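Local coordinates for FAD dependent oxidoreductase domain-containing protein (Deinococcus radiodurans R1, PDB 3C4N) that binds ADP and is probably an FAD-dependent oxidoreductase of the ETF-QO/FixC family, its exact function unknown, at residues 117-122 with 166-171; 251-256 with 350-355. All blocks are in the same frame, centred on the assembly; numbering follows the deposited sequence.

Contact 1. Residues 117-122 with 166-171; sequences EVEDRP and ALTYRP
Thr168 OG1, Glu119 OE1 and the Arg121 guanidinium form a closed ring of polar contacts. Arg121 NE donates to Thr168 OG1 at 2.9 Å, N-H...O angle 154°, and the threonine hydroxyl donates its own proton to Glu119 OE1. A salt bridge from Arg121 NH1 to Glu119 OE1, 3.1 Å, completes the ring; the two donors come to the oxygen from opposite faces of the carboxylate, Thr168 OG1 on its anti side. A bend in the arginine at chi3 (-70°) turns the guanidinium toward the Glu119 carboxylate, with Thr168 CB at its edge. Packing is close here: Arg121 CD lies 3.6 Å from Thr168 CG2, and Val270 flanks both residues. Arg121 NH2 donates to Thr268 O; with the bonds of NE and NH1 this should hold the guanidinium's orientation.

Beneath this face, Glu119 and Thr168 form the antiparallel hydrogen-bonded pair, with Glu119 N to Thr168 O and Thr168 N to Glu119 O both 3.2 Å, and Arg121 N continues the ladder to Ala166 O. Strands 118-127 and 167-169 thereby lie side by side in the large mixed sheet of this FAD-dependent oxidoreductase fold, and strand 85-86 pairs with 167-169 as well.

The other face is mixed. Val118 CG1 meets Leu167 CD1 at 4.0 Å, and helix 96-107 covers this side through Leu107, while the exposed Asp120 lies alongside Leu167, OD1 of Asp120 3.3 Å from Leu167 CD2. Tyr169 meets Val118 CG2 through its CB, its hydroxyl end bonding to Asp380 O. The contact loosens near exposed Glu117, where the direct ladder gives way to a water that donates to Glu117 O and accepts from Arg170 N.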
ATOM      1  N   GLU A 117      -8.646  18.731   2.625  1.00 23.76           N
ATOM      2  CA  GLU A 117      -9.863  19.537   2.716  1.00 28.38           C
ATOM      3  C   GLU A 117     -10.238  19.834   4.160  1.00 29.97           C
ATOM      4  O   GLU A 117     -10.600  18.924   4.907  1.00 26.40           O
ATOM      5  CB  GLU A 117     -11.046  18.805   2.063  1.00 34.25           C
ATOM      6  CG  GLU A 117     -10.912  18.504   0.579  1.00 39.70           C
ATOM      7  CD  GLU A 117     -11.086  19.734  -0.283  1.00 53.14           C
ATOM      8  OE1 GLU A 117     -10.931  19.611  -1.519  1.00 57.04           O
ATOM      9  OE2 GLU A 117     -11.377  20.822   0.270  1.00 55.71           O
ATOM     10  N   VAL A 118     -10.167  21.103   4.548  1.00 24.09           N
ATOM     11  CA  VAL A 118     -10.519  21.506   5.909  1.00 29.11           C
ATOM     12  C   VAL A 118     -11.236  22.852   5.861  1.00 35.01           C
ATOM     13  O   VAL A 118     -10.647  23.864   5.464  1.00 43.51           O
ATOM     14  CB  VAL A 118      -9.264  21.665   6.808  1.00 23.07           C
ATOM     15  CG1 VAL A 118      -9.686  22.045   8.216  1.00 16.80           C
ATOM     16  CG2 VAL A 118      -8.451  20.394   6.820  1.00  9.59           C
ATOM     17  N   GLU A 119     -12.504  22.870   6.262  1.00 29.64           N
ATOM     18  CA  GLU A 119     -13.255  24.114   6.246  1.00 29.15           C
ATOM     19  C   GLU A 119     -13.479  24.678   7.643  1.00 25.54           C
ATOM     20  O   GLU A 119     -13.441  23.948   8.636  1.00 25.42           O
ATOM     21  CB  GLU A 119     -14.600  23.937   5.511  1.00 34.23           C
ATOM     22  CG  GLU A 119     -15.484  22.791   5.990  1.00 31.02           C
ATOM     23  CD  GLU A 119     -15.350  21.506   5.153  1.00 33.72           C
ATOM     24  OE1 GLU A 119     -16.042  20.516   5.477  1.00 28.88           O
ATOM     25  OE2 GLU A 119     -14.569  21.476   4.175  1.00 28.59           O
ATOM     26  N   ASP A 120     -13.662  25.993   7.708  1.00 24.98           N
ATOM     27  CA  ASP A 120     -13.911  26.687   8.964  1.00 23.73           C
ATOM     28  C   ASP A 120     -15.396  26.575   9.200  1.00 24.61           C
ATOM     29  O   ASP A 120     -16.201  27.007   8.376  1.00 29.19           O
ATOM     30  CB  ASP A 120     -13.509  28.152   8.855  1.00 21.52           C
ATOM     31  CG  ASP A 120     -12.049  28.319   8.513  1.00 36.04           C
ATOM     32  OD1 ASP A 120     -11.206  27.678   9.176  1.00 31.86           O
ATOM     33  OD2 ASP A 120     -11.737  29.086   7.582  1.00 47.89           O
ATOM     34  N   ARG A 121     -15.772  25.991  10.322  1.00 24.94           N
ATOM     35  CA  ARG A 121     -17.180  25.814  10.589  1.00 30.68           C
ATOM     36  C   ARG A 121     -17.419  25.976  12.078  1.00 30.74           C
ATOM     37  O   ARG A 121     -16.997  25.145  12.870  1.00 41.12           O
ATOM     38  CB  ARG A 121     -17.586  24.412  10.124  1.00 32.29           C
ATOM     39  CG  ARG A 121     -19.055  24.197   9.889  1.00 30.63           C
ATOM     40  CD  ARG A 121     -19.334  22.714   9.730  1.00 32.99           C
ATOM     41  NE  ARG A 121     -18.812  22.144   8.493  1.00 29.12           N
ATOM     42  CZ  ARG A 121     -19.303  22.399   7.286  1.00 38.68           C
ATOM     43  NH1 ARG A 121     -18.772  21.821   6.212  1.00 36.27           N
ATOM     44  NH2 ARG A 121     -20.321  23.236   7.150  1.00 45.27           N
ATOM     45  N   PRO A 122     -18.087  27.060  12.482  1.00 30.23           N
ATOM     46  CA  PRO A 122     -18.360  27.287  13.903  1.00 31.11           C
ATOM     47  C   PRO A 122     -19.215  26.166  14.485  1.00 31.09           C
ATOM     48  O   PRO A 122     -20.018  25.550  13.773  1.00 25.74           O
ATOM     49  CB  PRO A 122     -19.089  28.627  13.901  1.00 29.85           C
ATOM     50  CG  PRO A 122     -19.816  28.598  12.601  1.00 24.62           C
ATOM     51  CD  PRO A 122     -18.739  28.089  11.662  1.00 34.74           C
ATOM     52  N   ALA A 166     -13.907  26.224  15.391  1.00 24.94           N
ATOM     53  CA  ALA A 166     -14.169  24.817  15.089  1.00 19.69           C
ATOM     54  C   ALA A 166     -13.871  24.528  13.619  1.00 17.99           C
ATOM     55  O   ALA A 166     -14.019  25.397  12.764  1.00 22.33           O
ATOM     56  CB  ALA A 166     -15.626  24.460  15.433  1.00  8.14           C
ATOM     57  N   LEU A 167     -13.449  23.301  13.332  1.00 16.42           N
ATOM     58  CA  LEU A 167     -13.120  22.896  11.974  1.00 11.50           C
ATOM     59  C   LEU A 167     -13.712  21.530  11.619  1.00 12.74           C
ATOM     60  O   LEU A 167     -13.883  20.677  12.491  1.00 13.25           O
ATOM     61  CB  LEU A 167     -11.601  22.784  11.819  1.00 17.66           C
ATOM     62  CG  LEU A 167     -10.634  23.919  12.140  1.00 18.89           C
ATOM     63  CD1 LEU A 167      -9.227  23.385  11.982  1.00 10.75           C
ATOM     64  CD2 LEU A 167     -10.873  25.109  11.221  1.00 12.25           C
ATOM     65  N   THR A 168     -14.023  21.315  10.342  1.00 14.05           N
ATOM     66  CA  THR A 168     -14.503  20.000   9.921  1.00 17.05           C
ATOM     67  C   THR A 168     -13.598  19.457   8.827  1.00 17.21           C
ATOM     68  O   THR A 168     -13.129  20.200   7.965  1.00 13.58           O
ATOM     69  CB  THR A 168     -15.961  19.994   9.386  1.00 18.31           C
ATOM     70  OG1 THR A 168     -16.147  21.052   8.443  1.00 19.45           O
ATOM     71  CG2 THR A 168     -16.951  20.134  10.534  1.00 21.48           C
ATOM     72  N   TYR A 169     -13.346  18.155   8.882  1.00 17.72           N
ATOM     73  CA  TYR A 169     -12.516  17.482   7.890  1.00 14.95           C
ATOM     74  C   TYR A 169     -12.875  16.010   7.890  1.00 15.34           C
ATOM     75  O   TYR A 169     -13.600  15.540   8.771  1.00 15.70           O
ATOM     76  CB  TYR A 169     -11.039  17.640   8.244  1.00 17.63           C
ATOM     77  CG  TYR A 169     -10.637  16.996   9.562  1.00 23.58           C
ATOM     78  CD1 TYR A 169     -10.104  15.691   9.612  1.00 25.69           C
ATOM     79  CD2 TYR A 169     -10.759  17.700  10.756  1.00 13.89           C
ATOM     80  CE1 TYR A 169      -9.694  15.116  10.828  1.00 15.61           C
ATOM     81  CE2 TYR A 169     -10.358  17.141  11.965  1.00 15.03           C
ATOM     82  CZ  TYR A 169      -9.824  15.859  11.999  1.00 23.14           C
ATOM     83  OH  TYR A 169      -9.395  15.350  13.205  1.00 17.39           O
ATOM     84  N   ARG A 170     -12.365  15.273   6.914  1.00 12.39           N
ATOM     85  CA  ARG A 170     -12.643  13.841   6.857  1.00  9.82           C
ATOM     86  C   ARG A 170     -11.456  13.078   7.433  1.00  9.79           C
ATOM     87  O   ARG A 170     -10.360  13.098   6.875  1.00 15.80           O
ATOM     88  CB  ARG A 170     -12.894  13.398   5.409  1.00  5.49           C
ATOM     89  CG  ARG A 170     -14.058  14.095   4.731  1.00 14.44           C
ATOM     90  CD  ARG A 170     -15.358  13.825   5.472  1.00 28.45           C
ATOM     91  NE  ARG A 170     -15.656  12.393   5.530  1.00 34.20           N
ATOM     92  CZ  ARG A 170     -16.239  11.700   4.557  1.00 41.82           C
ATOM     93  NH1 ARG A 170     -16.606  12.307   3.435  1.00 39.71           N
ATOM     94  NH2 ARG A 170     -16.439  10.395   4.704  1.00 42.57           N
ATOM     95  N   PRO A 171     -11.659  12.388   8.562  1.00 16.18           N
ATOM     96  CA  PRO A 171     -10.573  11.625   9.185  1.00 11.99           C
ATOM     97  C   PRO A 171     -10.010  10.588   8.224  1.00 18.41           C
ATOM     98  O   PRO A 171      -8.818  10.276   8.258  1.00 13.46           O
ATOM     99  CB  PRO A 171     -11.248  10.974  10.393  1.00 17.96           C
ATOM    100  CG  PRO A 171     -12.351  11.938  10.728  1.00 14.15           C
ATOM    101  CD  PRO A 171     -12.893  12.287   9.358  1.00 17.10           C
TER
HETATM  102  O   HOH W   1     -10.584  15.979   4.470  1.00 20.46           O

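Contact 2. Residues 251-256 with 350-355; sequences GRAYRQ and LALPGG
Ala253 and Leu352 project from the same face of the paired strands as diagonal neighbours, Leu352 lying two residues beyond Leu350, the register partner of Ala253. The methyl of Ala253 rests against the forked end of the leucine: Ala253 CB lies 4.0 Å from Leu352 CD2 and 4.1 Å from Leu352 CD1, so both branches share the contact. The root of Leu352 is held closer still, its CB 3.4 Å from Gly251 O. Gly251 belongs to this face too but adds no side chain, which leaves its backbone directly beside the leucine.

Farther along the same face, Arg255 crosses Leu350 at an angle, with Arg255 NH1 4.0 Å from Leu350 CD2. Its CG stands opposite the backbone N (chi1 177°), extending the chain before the bend at chi3. This is van der Waals contact: the polar end is anchored elsewhere, where NH2 of Arg255 donates a hydrogen bond to Pro289 O, while Ile291 touches both Arg255 and Ala253. On the reverse face Arg252 and Ala351 form a non-hydrogen-bonded pair, and the Arg252 guanidinium makes a cation-pi contact with Trp349.

The backbone sets these orientations. Two hydrogen-bonded pairs, Gly251 with Leu352 and Ala253 with Leu350, bracket that pair. Leu350 N to Ala253 O is the straightest bond, whereas Leu352 N meets Gly251 O from 41° above the carbonyl plane. The strand axes run at 141°, antiparallel but well twisted. The result is an antiparallel strand pair of the large mixed sheet, set beside the nucleotide site: the side chain of Ala351 is about 6 Å from the bound ADP, and that of Leu350 about 4 Å from that of Ala78, an ADP-binding residue.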
ATOM      1  N   GLY A 251     -11.536   0.510  27.789  1.00 16.56           N
ATOM      2  CA  GLY A 251     -12.790  -0.068  27.373  1.00  9.98           C
ATOM      3  C   GLY A 251     -13.122   0.270  25.942  1.00 21.56           C
ATOM      4  O   GLY A 251     -12.354   0.933  25.246  1.00 19.22           O
ATOM      5  N   ARG A 252     -14.288  -0.182  25.504  1.00 20.60           N
ATOM      6  CA  ARG A 252     -14.721   0.059  24.145  1.00 24.00           C
ATOM      7  C   ARG A 252     -16.210   0.351  24.081  1.00 22.31           C
ATOM      8  O   ARG A 252     -16.987  -0.167  24.878  1.00 33.33           O
ATOM      9  CB  ARG A 252     -14.373  -1.159  23.281  1.00 28.59           C
ATOM     10  CG  ARG A 252     -14.796  -2.499  23.877  1.00 31.23           C
ATOM     11  CD  ARG A 252     -14.003  -3.664  23.273  1.00 33.18           C
ATOM     12  NE  ARG A 252     -14.452  -4.068  21.938  1.00 35.18           N
ATOM     13  CZ  ARG A 252     -15.528  -4.814  21.701  1.00 26.53           C
ATOM     14  NH1 ARG A 252     -16.281  -5.239  22.706  1.00 30.73           N
ATOM     15  NH2 ARG A 252     -15.839  -5.155  20.459  1.00 38.27           N
ATOM     16  N   ALA A 253     -16.605   1.201  23.143  1.00 20.00           N
ATOM     17  CA  ALA A 253     -18.010   1.526  22.985  1.00 17.50           C
ATOM     18  C   ALA A 253     -18.386   1.482  21.507  1.00 21.04           C
ATOM     19  O   ALA A 253     -17.610   1.890  20.639  1.00 25.72           O
ATOM     20  CB  ALA A 253     -18.306   2.899  23.564  1.00 16.88           C
ATOM     21  N   TYR A 254     -19.572   0.957  21.221  1.00 17.20           N
ATOM     22  CA  TYR A 254     -20.043   0.900  19.853  1.00 16.94           C
ATOM     23  C   TYR A 254     -20.944   2.086  19.633  1.00 20.35           C
ATOM     24  O   TYR A 254     -21.950   2.268  20.325  1.00 11.25           O
ATOM     25  CB  TYR A 254     -20.833  -0.363  19.575  1.00 21.60           C
ATOM     26  CG  TYR A 254     -21.270  -0.479  18.135  1.00 24.38           C
ATOM     27  CD1 TYR A 254     -20.338  -0.648  17.114  1.00 27.85           C
ATOM     28  CD2 TYR A 254     -22.617  -0.478  17.795  1.00 25.57           C
ATOM     29  CE1 TYR A 254     -20.741  -0.827  15.794  1.00 27.39           C
ATOM     30  CE2 TYR A 254     -23.027  -0.656  16.481  1.00 22.42           C
ATOM     31  CZ  TYR A 254     -22.090  -0.836  15.490  1.00 25.92           C
ATOM     32  OH  TYR A 254     -22.507  -1.093  14.208  1.00 24.36           O
ATOM     33  N   ARG A 255     -20.579   2.889  18.645  1.00 26.38           N
ATOM     34  CA  ARG A 255     -21.326   4.086  18.324  1.00 22.00           C
ATOM     35  C   ARG A 255     -21.774   4.041  16.879  1.00 23.59           C
ATOM     36  O   ARG A 255     -21.003   3.707  15.983  1.00 20.08           O
ATOM     37  CB  ARG A 255     -20.449   5.301  18.566  1.00 21.06           C
ATOM     38  CG  ARG A 255     -21.081   6.615  18.201  1.00 25.90           C
ATOM     39  CD  ARG A 255     -20.008   7.686  18.191  1.00 26.24           C
ATOM     40  NE  ARG A 255     -20.180   8.650  19.264  1.00 20.00           N
ATOM     41  CZ  ARG A 255     -19.249   9.521  19.632  1.00 20.06           C
ATOM     42  NH1 ARG A 255     -18.075   9.538  19.014  1.00 14.65           N
ATOM     43  NH2 ARG A 255     -19.504  10.383  20.605  1.00 13.10           N
ATOM     44  N   GLN A 256     -23.035   4.387  16.670  1.00 19.91           N
ATOM     45  CA  GLN A 256     -23.620   4.393  15.345  1.00 26.89           C
ATOM     46  C   GLN A 256     -23.646   5.826  14.824  1.00 26.54           C
ATOM     47  O   GLN A 256     -23.640   6.771  15.610  1.00 21.24           O
ATOM     48  CB  GLN A 256     -25.038   3.825  15.421  1.00 31.59           C
ATOM     49  CG  GLN A 256     -25.105   2.466  16.094  1.00 30.70           C
ATOM     50  CD  GLN A 256     -26.521   1.939  16.204  1.00 34.90           C
ATOM     51  OE1 GLN A 256     -27.354   2.486  16.941  1.00 33.46           O
ATOM     52  NE2 GLN A 256     -26.808   0.870  15.464  1.00 27.07           N
ATOM     53  N   LEU A 350     -15.193   2.233  19.065  1.00 20.61           N
ATOM     54  CA  LEU A 350     -14.189   3.215  19.446  1.00 18.73           C
ATOM     55  C   LEU A 350     -13.613   2.854  20.795  1.00 20.04           C
ATOM     56  O   LEU A 350     -14.333   2.406  21.691  1.00 19.69           O
ATOM     57  CB  LEU A 350     -14.771   4.629  19.521  1.00 19.73           C
ATOM     58  CG  LEU A 350     -15.014   5.373  18.194  1.00 24.49           C
ATOM     59  CD1 LEU A 350     -16.264   4.820  17.516  1.00 25.40           C
ATOM     60  CD2 LEU A 350     -15.197   6.863  18.483  1.00 26.73           C
ATOM     61  N   ALA A 351     -12.303   3.024  20.930  1.00 21.20           N
ATOM     62  CA  ALA A 351     -11.654   2.735  22.191  1.00 17.69           C
ATOM     63  C   ALA A 351     -12.012   3.836  23.164  1.00 18.57           C
ATOM     64  O   ALA A 351     -12.241   4.983  22.777  1.00 20.87           O
ATOM     65  CB  ALA A 351     -10.138   2.665  22.020  1.00 16.00           C
ATOM     66  N   LEU A 352     -12.077   3.450  24.428  1.00 15.03           N
ATOM     67  CA  LEU A 352     -12.367   4.343  25.524  1.00 11.83           C
ATOM     68  C   LEU A 352     -11.178   4.185  26.465  1.00 16.98           C
ATOM     69  O   LEU A 352     -11.042   3.171  27.154  1.00 18.74           O
ATOM     70  CB  LEU A 352     -13.664   3.927  26.211  1.00  8.86           C
ATOM     71  CG  LEU A 352     -14.826   4.876  25.939  1.00 13.04           C
ATOM     72  CD1 LEU A 352     -14.982   5.094  24.444  1.00 11.71           C
ATOM     73  CD2 LEU A 352     -16.097   4.321  26.543  1.00 16.28           C
ATOM     74  N   PRO A 353     -10.272   5.173  26.468  1.00 15.44           N
ATOM     75  CA  PRO A 353      -9.113   5.064  27.352  1.00 11.38           C
ATOM     76  C   PRO A 353      -9.584   5.032  28.810  1.00 18.54           C
ATOM     77  O   PRO A 353     -10.420   5.840  29.224  1.00 10.60           O
ATOM     78  CB  PRO A 353      -8.304   6.318  27.016  1.00 16.86           C
ATOM     79  CG  PRO A 353      -8.739   6.668  25.600  1.00 10.92           C
ATOM     80  CD  PRO A 353     -10.216   6.407  25.662  1.00 10.89           C
ATOM     81  N   GLY A 354      -9.050   4.087  29.577  1.00 23.96           N
ATOM     82  CA  GLY A 354      -9.434   3.960  30.971  1.00 23.01           C
ATOM     83  C   GLY A 354     -10.915   3.666  31.139  1.00 28.13           C
ATOM     84  O   GLY A 354     -11.421   3.686  32.253  1.00 35.74           O
ATOM     85  N   GLY A 355     -11.611   3.399  30.038  1.00 23.37           N
ATOM     86  CA  GLY A 355     -13.029   3.112  30.114  1.00 16.80           C
ATOM     87  C   GLY A 355     -13.882   4.354  30.262  1.00 18.68           C
ATOM     88  O   GLY A 355     -15.096   4.256  30.425  1.00 17.64           O
TER

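Overall arrangement
From the N terminus, the chain first passes through a probable Rossmann-type nucleotide-binding region that includes the ADP-binding Met47 and enters contact 1 at 117-122. A 43-residue excursion containing strand 159-163 returns it to 166-171, closing the first loop. Contact 2 opens later, at 251-256, and closes at 350-355 after 93 intervening residues that include strands 270-273, 276-281 and 284-288. The two loops follow in series, neither nested nor crossed. Both contacts belong to one mixed sheet, where the 270-288 strands connect strand 118-127 to strand 251-260. Their centres are 24 Å apart and their nearest atoms about 10 Å, so the relation is through the sheet and not by touch.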